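Local coordinates for protein B-agarase (Saccharophagus degradans, PDB 4BQ2) that hydrolyses agarose as an exo-acting beta-agarase of glycoside hydrolase family 50, a calcium-binding catalytic module from a marine bacterium, at residues Asp92-Val97 with Asn160-Gly165; Ala381-Lys386 with Val723-Tyr728; Gly452-Val457 with Ser576-Gln581. All coordinates share one frame; numbering follows the deposited sequence.

Overall arrangement
The three contacts are spread widely through the single chain, and none touches another. Contact 1 belongs to the N-terminal CBM-like beta domain, where it joins two loops next to strands 84-92 and 166-174. In the hydrolase part that follows, residues 381-386 on helix 378-387 meet the loop ahead of helix 729-739, and contact 3, between strand 454-455 with the loop just after it and helix 565-593, is nested inside the long loop so closed. Centre to centre, contacts 2 and 3 are about 41 Å apart, contact 1 about 45 Å from contact 2 and about 35 Å from contact 3. Contact 1 thus links neighbouring loops within its domain, whereas contacts 2 and 3 tie sequence-distant parts of the hydrolase together.

Contact 1. Residues Asp92-Val97 with Asn160-Gly165; sequences DQNGAV and NLDLSG
D162 and the turn at D92-G95 hold each other by a reciprocal exchange of carboxylate bonds between two loops of the N-terminal beta domain. The D92-G95 segment is a type I beta turn in the connection between antiparallel strands 84-92 and 97-104. D162 OD2 accepts from two side-chain amides of this turn. N94 ND2 comes at 3.0 Å on the anti lone pair of D162 OD2, with amide and carboxylate planes only 9° apart. Q93 NE2 also lies 3.0 Å from D162 OD2, but meets it from above the carboxylate plane, although the acceptor sits in the amide's own plane. In return, D162 N donates to D92 OD2 at 2.7 Å in a nearly straight bond of 178°. Next to this pair, the backbone N of Q93 donates to G165 O at 2.7 Å, tying the turn to the entry of strand 166-174. On the A96 flank of the turn, L161 CD2 packs on A96 CB at 3.9 Å, while the L161 side chain also touches V90 of strand 84-92.

Both aspartates are positioned by Asx turns: D162 OD1 accepts from S164 N, and D92 OD1 from N94 N. With D92 CG tucked between the backbone N and the carbonyl carbon (chi1 71°), D92 OD1 turns back over its own loop, where N94 N and A96 N reach it from opposite faces of the carboxylate plane.

Contact 2. Residues Ala381-Lys386 with Val723-Tyr728; sequences ANLERK and VTDTPY
N382 ND2 donates to V723 O at 2.7 Å, fastening helix 378-387 to the loop that leads into helix 729-739 of the catalytic domain, whose parallel strands 280-287, 693-699, 648-652 and 624-627 are consistent with the (beta/alpha)8 barrel of family 50 hydrolases. The bond is nearly straight (170°) and the acceptor lies in the amide plane of N382, yet the donor stands above the carbonyl plane of V723 instead of on a lone pair. N382 ND2 also donates to F207 O, so this amide bridges two chain segments. Its rotation is fixed from the other end as well, because R385 NH1, one helical turn further on, donates to N382 OD1 at 2.9 Å.

K386, on the same helical face as N382, makes the charged half of the contact. Its chain bends at chi3 (67°), and CD passes T724 O at 3.5 Å before the ammonium reaches D725. The salt bridge from K386 NZ to D725 OD2 measures 3.1 Å, the nitrogen coming from above the carboxylate plane. A weak bond from K386 NZ to D725 O adds a second attachment to the same residue. D725 is also engaged by R406 of helix 394-410, whose NH1 forms a salt bridge with D725 OD1. The two carboxylate oxygens thus serve different basic residues, an environment that would probably stabilise the negative charge.

L383 lays one methyl, CD2, against the carboxylate: its side chain crosses that of D725 at about a right angle, bringing L383 CD2 to 3.6 Å from D725 OD2.

Contact 3. Residues Gly452-Val457 with Ser576-Gln581; sequences GAMPDV and SAYADQ
The Y578 ring meets strand 454-455 with its edge, P455 O and M454 CE both lying near the ring plane. This buried contact joins helix 565-593 to a two-stranded antiparallel sheet, in which strand 454-455 pairs with 443-444. Y578 OH donates to P455 O at 2.6 Å, on a lone pair in the carbonyl plane. The carbonyl therefore fixes the end of a long side chain that reaches out from the helix with CG anti to the backbone N (chi1 176°).

Around the hydroxyl, M454 and P455 supply an apolar surround. P455 CD approaches Y578 OH at 3.5 Å, the proline crossing the tyrosine at about a right angle. The M454 chain curls at chi2 and chi3, which brings its methyl CE to 4.0 Å from Y578 CE2. Along the CD1-CE1 flank, across the ring from the CE2 atom that M454 CE meets, V457 CG2 stands 3.8 Å from Y578 CE1, obliquely. The Y578 side chain also touches T520 and F524 of helix 519-532 and V444 of the partner strand.

One turn along the helix, Q581 slides past V457 in the opposite direction. Its CG lies 3.6 Å from V457 CG2, and a bend at chi2 (68°) carries the amide to the backbone. There Q581 NE2 donates to V457 O at 3.1 Å, the acceptor lying within 1° of the amide plane.

Contact 1. Residues Asp92-Val97 with Asn160-Gly165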
loop_
_atom_site.group_PDB
_atom_site.type_symbol
_atom_site.label_atom_id
_atom_site.label_comp_id
_atom_site.label_asym_id
_atom_site.label_seq_id
_atom_site.Cartn_x
_atom_site.Cartn_y
_atom_site.Cartn_z
ATOM N N ASP A 92 -20.599 15.021 2.069
ATOM C CA ASP A 92 -21.980 15.372 2.370
ATOM C C ASP A 92 -22.043 16.403 3.500
ATOM O O ASP A 92 -21.028 16.773 4.090
ATOM C CB ASP A 92 -22.883 14.139 2.595
ATOM C CG ASP A 92 -22.607 13.397 3.899
ATOM O OD1 ASP A 92 -22.078 13.969 4.894
ATOM O OD2 ASP A 92 -22.941 12.199 3.940
ATOM N N GLN A 93 -23.246 16.877 3.778
ATOM C CA GLN A 93 -23.442 17.966 4.731
ATOM C C GLN A 93 -23.075 17.627 6.159
ATOM O O GLN A 93 -22.984 18.525 6.995
ATOM C CB GLN A 93 -24.893 18.437 4.690
ATOM C CG GLN A 93 -25.908 17.432 5.178
ATOM C CD GLN A 93 -27.312 17.889 4.851
ATOM O OE1 GLN A 93 -27.544 19.078 4.618
ATOM N NE2 GLN A 93 -28.243 16.948 4.765
ATOM N N ASN A 94 -22.882 16.341 6.447
ATOM C CA ASN A 94 -22.489 15.915 7.786
ATOM C C ASN A 94 -20.983 15.666 7.890
ATOM O O ASN A 94 -20.499 15.127 8.894
ATOM C CB ASN A 94 -23.246 14.659 8.155
ATOM C CG ASN A 94 -24.725 14.773 7.856
ATOM O OD1 ASN A 94 -25.414 15.623 8.414
ATOM N ND2 ASN A 94 -25.223 13.912 6.989
ATOM N N GLY A 95 -20.261 16.054 6.840
ATOM C CA GLY A 95 -18.810 15.859 6.739
ATOM C C GLY A 95 -18.345 14.468 6.324
ATOM O O GLY A 95 -17.148 14.225 6.250
ATOM N N ALA A 96 -19.281 13.565 6.030
ATOM C CA ALA A 96 -18.932 12.236 5.537
ATOM C C ALA A 96 -18.373 12.329 4.116
ATOM O O ALA A 96 -18.820 13.159 3.359
ATOM C CB ALA A 96 -20.121 11.314 5.584
ATOM N N VAL A 97 -17.385 11.495 3.785
ATOM C CA VAL A 97 -16.646 11.610 2.508
ATOM C C VAL A 97 -16.362 10.229 1.949
ATOM O O VAL A 97 -16.072 9.284 2.713
ATOM C CB VAL A 97 -15.225 12.242 2.639
ATOM C CG1 VAL A 97 -14.779 12.856 1.316
ATOM C CG2 VAL A 97 -15.100 13.240 3.771
ATOM N N ASN A 160 -22.215 4.966 1.785
ATOM C CA ASN A 160 -23.520 5.610 1.664
ATOM C C ASN A 160 -23.571 6.969 2.327
ATOM O O ASN A 160 -23.749 7.077 3.554
ATOM C CB ASN A 160 -24.600 4.674 2.184
ATOM C CG ASN A 160 -24.686 3.420 1.344
ATOM O OD1 ASN A 160 -25.114 3.468 0.185
ATOM N ND2 ASN A 160 -24.200 2.312 1.885
ATOM N N LEU A 161 -23.382 7.987 1.496
ATOM C CA LEU A 161 -23.430 9.383 1.896
ATOM C C LEU A 161 -24.882 9.813 2.143
ATOM O O LEU A 161 -25.803 9.126 1.710
ATOM C CB LEU A 161 -22.804 10.279 0.815
ATOM C CG LEU A 161 -21.294 10.144 0.549
ATOM C CD1 LEU A 161 -20.845 11.202 -0.446
ATOM C CD2 LEU A 161 -20.477 10.234 1.844
ATOM N N ASP A 162 -25.060 10.954 2.819
ATOM C CA ASP A 162 -26.384 11.582 2.981
ATOM C C ASP A 162 -26.714 12.350 1.707
ATOM O O ASP A 162 -26.358 13.516 1.556
ATOM C CB ASP A 162 -26.387 12.515 4.218
ATOM C CG ASP A 162 -27.734 13.205 4.464
ATOM O OD1 ASP A 162 -28.736 12.947 3.749
ATOM O OD2 ASP A 162 -27.768 14.030 5.391
ATOM N N LEU A 163 -27.414 11.671 0.801
ATOM C CA LEU A 163 -27.784 12.225 -0.500
ATOM C C LEU A 163 -28.705 13.453 -0.399
ATOM O O LEU A 163 -28.790 14.266 -1.336
ATOM C CB LEU A 163 -28.393 11.124 -1.384
ATOM C CG LEU A 163 -27.390 10.004 -1.741
ATOM C CD1 LEU A 163 -27.921 9.119 -2.863
ATOM C CD2 LEU A 163 -26.031 10.573 -2.148
ATOM N N SER A 164 -29.363 13.611 0.749
ATOM C CA SER A 164 -30.220 14.787 0.951
ATOM C C SER A 164 -29.392 16.057 1.085
ATOM O O SER A 164 -29.921 17.152 0.905
ATOM C CB SER A 164 -31.190 14.593 2.132
ATOM O OG SER A 164 -30.511 14.524 3.385
ATOM N N GLY A 165 -28.084 15.918 1.352
ATOM C CA GLY A 165 -27.191 17.071 1.341
ATOM C C GLY A 165 -25.758 16.882 0.847
ATOM O O GLY A 165 -24.835 16.781 1.650
HETATM O O HOH W 1 -31.342 17.160 4.910
#

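Contact 2. Residues Ala381-Lys386 with Val723-Tyr728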
loop_
_atom_site.group_PDB
_atom_site.type_symbol
_atom_site.label_atom_id
_atom_site.label_comp_id
_atom_site.label_asym_id
_atom_site.label_seq_id
_atom_site.Cartn_x
_atom_site.Cartn_y
_atom_site.Cartn_z
ATOM N N ALA A 381 -0.110 -22.542 -8.356
ATOM C CA ALA A 381 -0.551 -23.582 -9.278
ATOM C C ALA A 381 0.105 -23.359 -10.639
ATOM O O ALA A 381 0.571 -24.295 -11.256
ATOM C CB ALA A 381 -2.091 -23.605 -9.376
ATOM N N ASN A 382 0.190 -22.110 -11.084
ATOM C CA ASN A 382 0.809 -21.826 -12.375
ATOM C C ASN A 382 2.318 -22.100 -12.366
ATOM O O ASN A 382 2.880 -22.464 -13.399
ATOM C CB ASN A 382 0.480 -20.385 -12.847
ATOM C CG ASN A 382 -0.990 -20.216 -13.235
ATOM O OD1 ASN A 382 -1.639 -21.175 -13.697
ATOM N ND2 ASN A 382 -1.535 -19.006 -13.037
ATOM N N LEU A 383 2.979 -21.903 -11.219
ATOM C CA LEU A 383 4.377 -22.325 -11.120
ATOM C C LEU A 383 4.477 -23.844 -11.377
ATOM O O LEU A 383 5.339 -24.286 -12.130
ATOM C CB LEU A 383 4.971 -22.000 -9.760
ATOM C CG LEU A 383 5.045 -20.505 -9.401
ATOM C CD1 LEU A 383 5.738 -20.377 -8.062
ATOM C CD2 LEU A 383 5.779 -19.700 -10.472
ATOM N N GLU A 384 3.585 -24.632 -10.776
ATOM C CA GLU A 384 3.638 -26.076 -11.038
ATOM C C GLU A 384 3.334 -26.357 -12.505
ATOM O O GLU A 384 4.041 -27.161 -13.163
ATOM C CB GLU A 384 2.710 -26.877 -10.130
ATOM C CG GLU A 384 2.946 -28.385 -10.270
ATOM C CD GLU A 384 2.130 -29.209 -9.299
ATOM O OE1 GLU A 384 1.700 -28.696 -8.253
ATOM O OE2 GLU A 384 1.913 -30.393 -9.599
ATOM N N ARG A 385 2.329 -25.667 -13.052
ATOM C CA ARG A 385 2.004 -25.849 -14.472
ATOM C C ARG A 385 3.183 -25.537 -15.363
ATOM O O ARG A 385 3.430 -26.265 -16.328
ATOM C CB ARG A 385 0.838 -24.956 -14.906
ATOM C CG ARG A 385 -0.526 -25.417 -14.382
ATOM C CD ARG A 385 -1.598 -24.473 -14.939
ATOM N NE ARG A 385 -2.956 -24.957 -14.708
ATOM C CZ ARG A 385 -3.875 -24.382 -13.931
ATOM N NH1 ARG A 385 -3.613 -23.277 -13.251
ATOM N NH2 ARG A 385 -5.087 -24.929 -13.830
ATOM N N LYS A 386 3.907 -24.453 -15.070
ATOM C CA LYS A 386 5.058 -24.036 -15.907
ATOM C C LYS A 386 6.291 -24.902 -15.792
ATOM O O LYS A 386 6.947 -25.197 -16.810
ATOM C CB LYS A 386 5.514 -22.609 -15.573
ATOM C CG LYS A 386 4.701 -21.503 -16.215
ATOM C CD LYS A 386 5.191 -20.103 -15.809
ATOM C CE LYS A 386 6.575 -19.783 -16.349
ATOM N NZ LYS A 386 6.869 -18.309 -16.309
ATOM N N VAL A 723 -0.609 -13.273 -12.752
ATOM C CA VAL A 723 -0.981 -14.510 -12.030
ATOM C C VAL A 723 -0.408 -15.777 -12.690
ATOM O O VAL A 723 -0.267 -16.818 -12.034
ATOM C CB VAL A 723 -2.523 -14.608 -11.859
ATOM C CG1 VAL A 723 -3.176 -14.845 -13.203
ATOM C CG2 VAL A 723 -2.925 -15.686 -10.853
ATOM N N THR A 724 -0.078 -15.700 -13.979
ATOM C CA THR A 724 0.534 -16.818 -14.698
ATOM C C THR A 724 2.075 -16.847 -14.609
ATOM O O THR A 724 2.748 -17.659 -15.307
ATOM C CB THR A 724 0.107 -16.827 -16.175
ATOM O OG1 THR A 724 0.732 -15.744 -16.858
ATOM C CG2 THR A 724 -1.415 -16.696 -16.305
ATOM N N ASP A 725 2.624 -15.953 -13.775
ATOM C CA ASP A 725 4.085 -15.783 -13.637
ATOM C C ASP A 725 4.720 -15.251 -14.925
ATOM O O ASP A 725 5.858 -15.581 -15.259
ATOM C CB ASP A 725 4.740 -17.095 -13.190
ATOM C CG ASP A 725 6.180 -16.914 -12.807
ATOM O OD1 ASP A 725 6.501 -15.929 -12.083
ATOM O OD2 ASP A 725 6.981 -17.766 -13.257
ATOM N N THR A 726 3.970 -14.452 -15.674
ATOM C CA THR A 726 4.504 -13.875 -16.918
ATOM C C THR A 726 4.841 -12.417 -16.668
ATOM O O THR A 726 3.973 -11.656 -16.222
ATOM C CB THR A 726 3.492 -13.966 -18.096
ATOM O OG1 THR A 726 3.160 -15.349 -18.309
ATOM C CG2 THR A 726 4.100 -13.418 -19.406
ATOM N N PRO A 727 6.074 -12.012 -16.996
ATOM C CA PRO A 727 6.452 -10.625 -16.714
ATOM C C PRO A 727 5.678 -9.633 -17.560
ATOM O O PRO A 727 5.415 -9.902 -18.724
ATOM C CB PRO A 727 7.905 -10.572 -17.142
ATOM C CG PRO A 727 8.392 -11.972 -16.890
ATOM C CD PRO A 727 7.242 -12.829 -17.368
ATOM N N TYR A 728 5.339 -8.482 -16.973
ATOM C CA TYR A 728 4.929 -7.338 -17.787
ATOM C C TYR A 728 6.182 -6.776 -18.387
ATOM O O TYR A 728 6.986 -6.181 -17.666
ATOM C CB TYR A 728 4.296 -6.274 -16.909
ATOM C CG TYR A 728 2.985 -6.703 -16.302
ATOM C CD1 TYR A 728 1.803 -6.612 -17.050
ATOM C CD2 TYR A 728 2.918 -7.229 -15.008
ATOM C CE1 TYR A 728 0.581 -6.988 -16.497
ATOM C CE2 TYR A 728 1.693 -7.621 -14.451
ATOM C CZ TYR A 728 0.531 -7.491 -15.216
ATOM O OH TYR A 728 -0.697 -7.856 -14.728
HETATM O O HOH W 2 5.176 -17.349 -17.930
#

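Contact 3. Residues Gly452-Val457 with Ser576-Gln581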
loop_
_atom_site.group_PDB
_atom_site.type_symbol
_atom_site.label_atom_id
_atom_site.label_comp_id
_atom_site.label_asym_id
_atom_site.label_seq_id
_atom_site.Cartn_x
_atom_site.Cartn_y
_atom_site.Cartn_z
ATOM N N GLY A 452 -3.714 -2.848 13.100
ATOM C CA GLY A 452 -3.764 -3.497 14.409
ATOM C C GLY A 452 -3.493 -2.507 15.512
ATOM O O GLY A 452 -3.086 -1.367 15.253
ATOM N N ALA A 453 -3.719 -2.926 16.752
ATOM C CA ALA A 453 -3.480 -2.058 17.907
ATOM C C ALA A 453 -1.982 -1.770 18.077
ATOM O O ALA A 453 -1.128 -2.574 17.663
ATOM C CB ALA A 453 -4.027 -2.708 19.171
ATOM N N MET A 454 -1.678 -0.653 18.724
ATOM C CA MET A 454 -0.288 -0.225 18.942
ATOM C C MET A 454 0.280 -0.851 20.217
ATOM O O MET A 454 -0.466 -1.082 21.192
ATOM C CB MET A 454 -0.228 1.303 18.981
ATOM C CG MET A 454 -0.470 1.929 17.621
ATOM S SD MET A 454 0.850 1.545 16.427
ATOM C CE MET A 454 2.127 2.671 17.009
ATOM N N PRO A 455 1.596 -1.150 20.220
ATOM C CA PRO A 455 2.181 -1.811 21.354
ATOM C C PRO A 455 2.400 -0.861 22.519
ATOM O O PRO A 455 2.692 0.314 22.303
ATOM C CB PRO A 455 3.554 -2.285 20.816
ATOM C CG PRO A 455 3.903 -1.268 19.756
ATOM C CD PRO A 455 2.562 -0.981 19.111
ATOM N N ASP A 456 2.262 -1.368 23.735
ATOM C CA ASP A 456 2.717 -0.600 24.905
ATOM C C ASP A 456 4.196 -0.857 25.071
ATOM O O ASP A 456 4.596 -1.857 25.649
ATOM C CB ASP A 456 1.985 -0.979 26.203
ATOM C CG ASP A 456 2.314 -0.013 27.332
ATOM O OD1 ASP A 456 3.477 0.451 27.358
ATOM O OD2 ASP A 456 1.420 0.326 28.156
ATOM N N VAL A 457 4.998 0.059 24.548
ATOM C CA VAL A 457 6.428 -0.125 24.417
ATOM C C VAL A 457 7.149 0.022 25.744
ATOM O O VAL A 457 8.355 -0.200 25.811
ATOM C CB VAL A 457 7.001 0.865 23.389
ATOM C CG1 VAL A 457 6.444 0.544 22.006
ATOM C CG2 VAL A 457 6.645 2.322 23.766
ATOM N N SER A 576 6.599 12.001 21.347
ATOM C CA SER A 576 8.021 11.844 21.206
ATOM C C SER A 576 8.510 10.771 22.121
ATOM O O SER A 576 9.273 9.912 21.698
ATOM C CB SER A 576 8.784 13.152 21.472
ATOM O OG SER A 576 8.647 14.035 20.371
ATOM N N ALA A 577 8.068 10.800 23.377
ATOM C CA ALA A 577 8.558 9.832 24.342
ATOM C C ALA A 577 8.122 8.403 24.000
ATOM O O ALA A 577 8.922 7.449 24.119
ATOM C CB ALA A 577 8.140 10.228 25.754
ATOM N N TYR A 578 6.874 8.259 23.551
ATOM C CA TYR A 578 6.350 6.971 23.092
ATOM C C TYR A 578 7.195 6.419 21.912
ATOM O O TYR A 578 7.681 5.273 21.947
ATOM C CB TYR A 578 4.869 7.110 22.668
ATOM C CG TYR A 578 4.299 5.810 22.078
ATOM C CD1 TYR A 578 3.854 4.770 22.914
ATOM C CD2 TYR A 578 4.259 5.600 20.700
ATOM C CE1 TYR A 578 3.365 3.563 22.383
ATOM C CE2 TYR A 578 3.760 4.400 20.168
ATOM C CZ TYR A 578 3.329 3.380 21.012
ATOM O OH TYR A 578 2.814 2.177 20.495
ATOM N N ALA A 579 7.342 7.229 20.869
ATOM C CA ALA A 579 8.151 6.841 19.711
ATOM C C ALA A 579 9.644 6.593 20.038
ATOM O O ALA A 579 10.231 5.621 19.540
ATOM C CB ALA A 579 7.988 7.835 18.580
ATOM N N ASP A 580 10.253 7.439 20.873
ATOM C CA ASP A 580 11.620 7.154 21.344
ATOM C C ASP A 580 11.767 5.772 21.987
ATOM O O ASP A 580 12.722 5.041 21.694
ATOM C CB ASP A 580 12.065 8.192 22.367
ATOM C CG ASP A 580 12.517 9.503 21.741
ATOM O OD1 ASP A 580 12.783 9.577 20.516
ATOM O OD2 ASP A 580 12.617 10.491 22.504
ATOM N N GLN A 581 10.803 5.411 22.835
ATOM C CA GLN A 581 10.836 4.125 23.522
ATOM C C GLN A 581 10.621 2.953 22.562
ATOM O O GLN A 581 11.280 1.887 22.716
ATOM C CB GLN A 581 9.829 4.111 24.691
ATOM C CG GLN A 581 9.738 2.794 25.447
ATOM C CD GLN A 581 10.981 2.417 26.268
ATOM O OE1 GLN A 581 11.890 3.229 26.492
ATOM N NE2 GLN A 581 11.009 1.172 26.736
#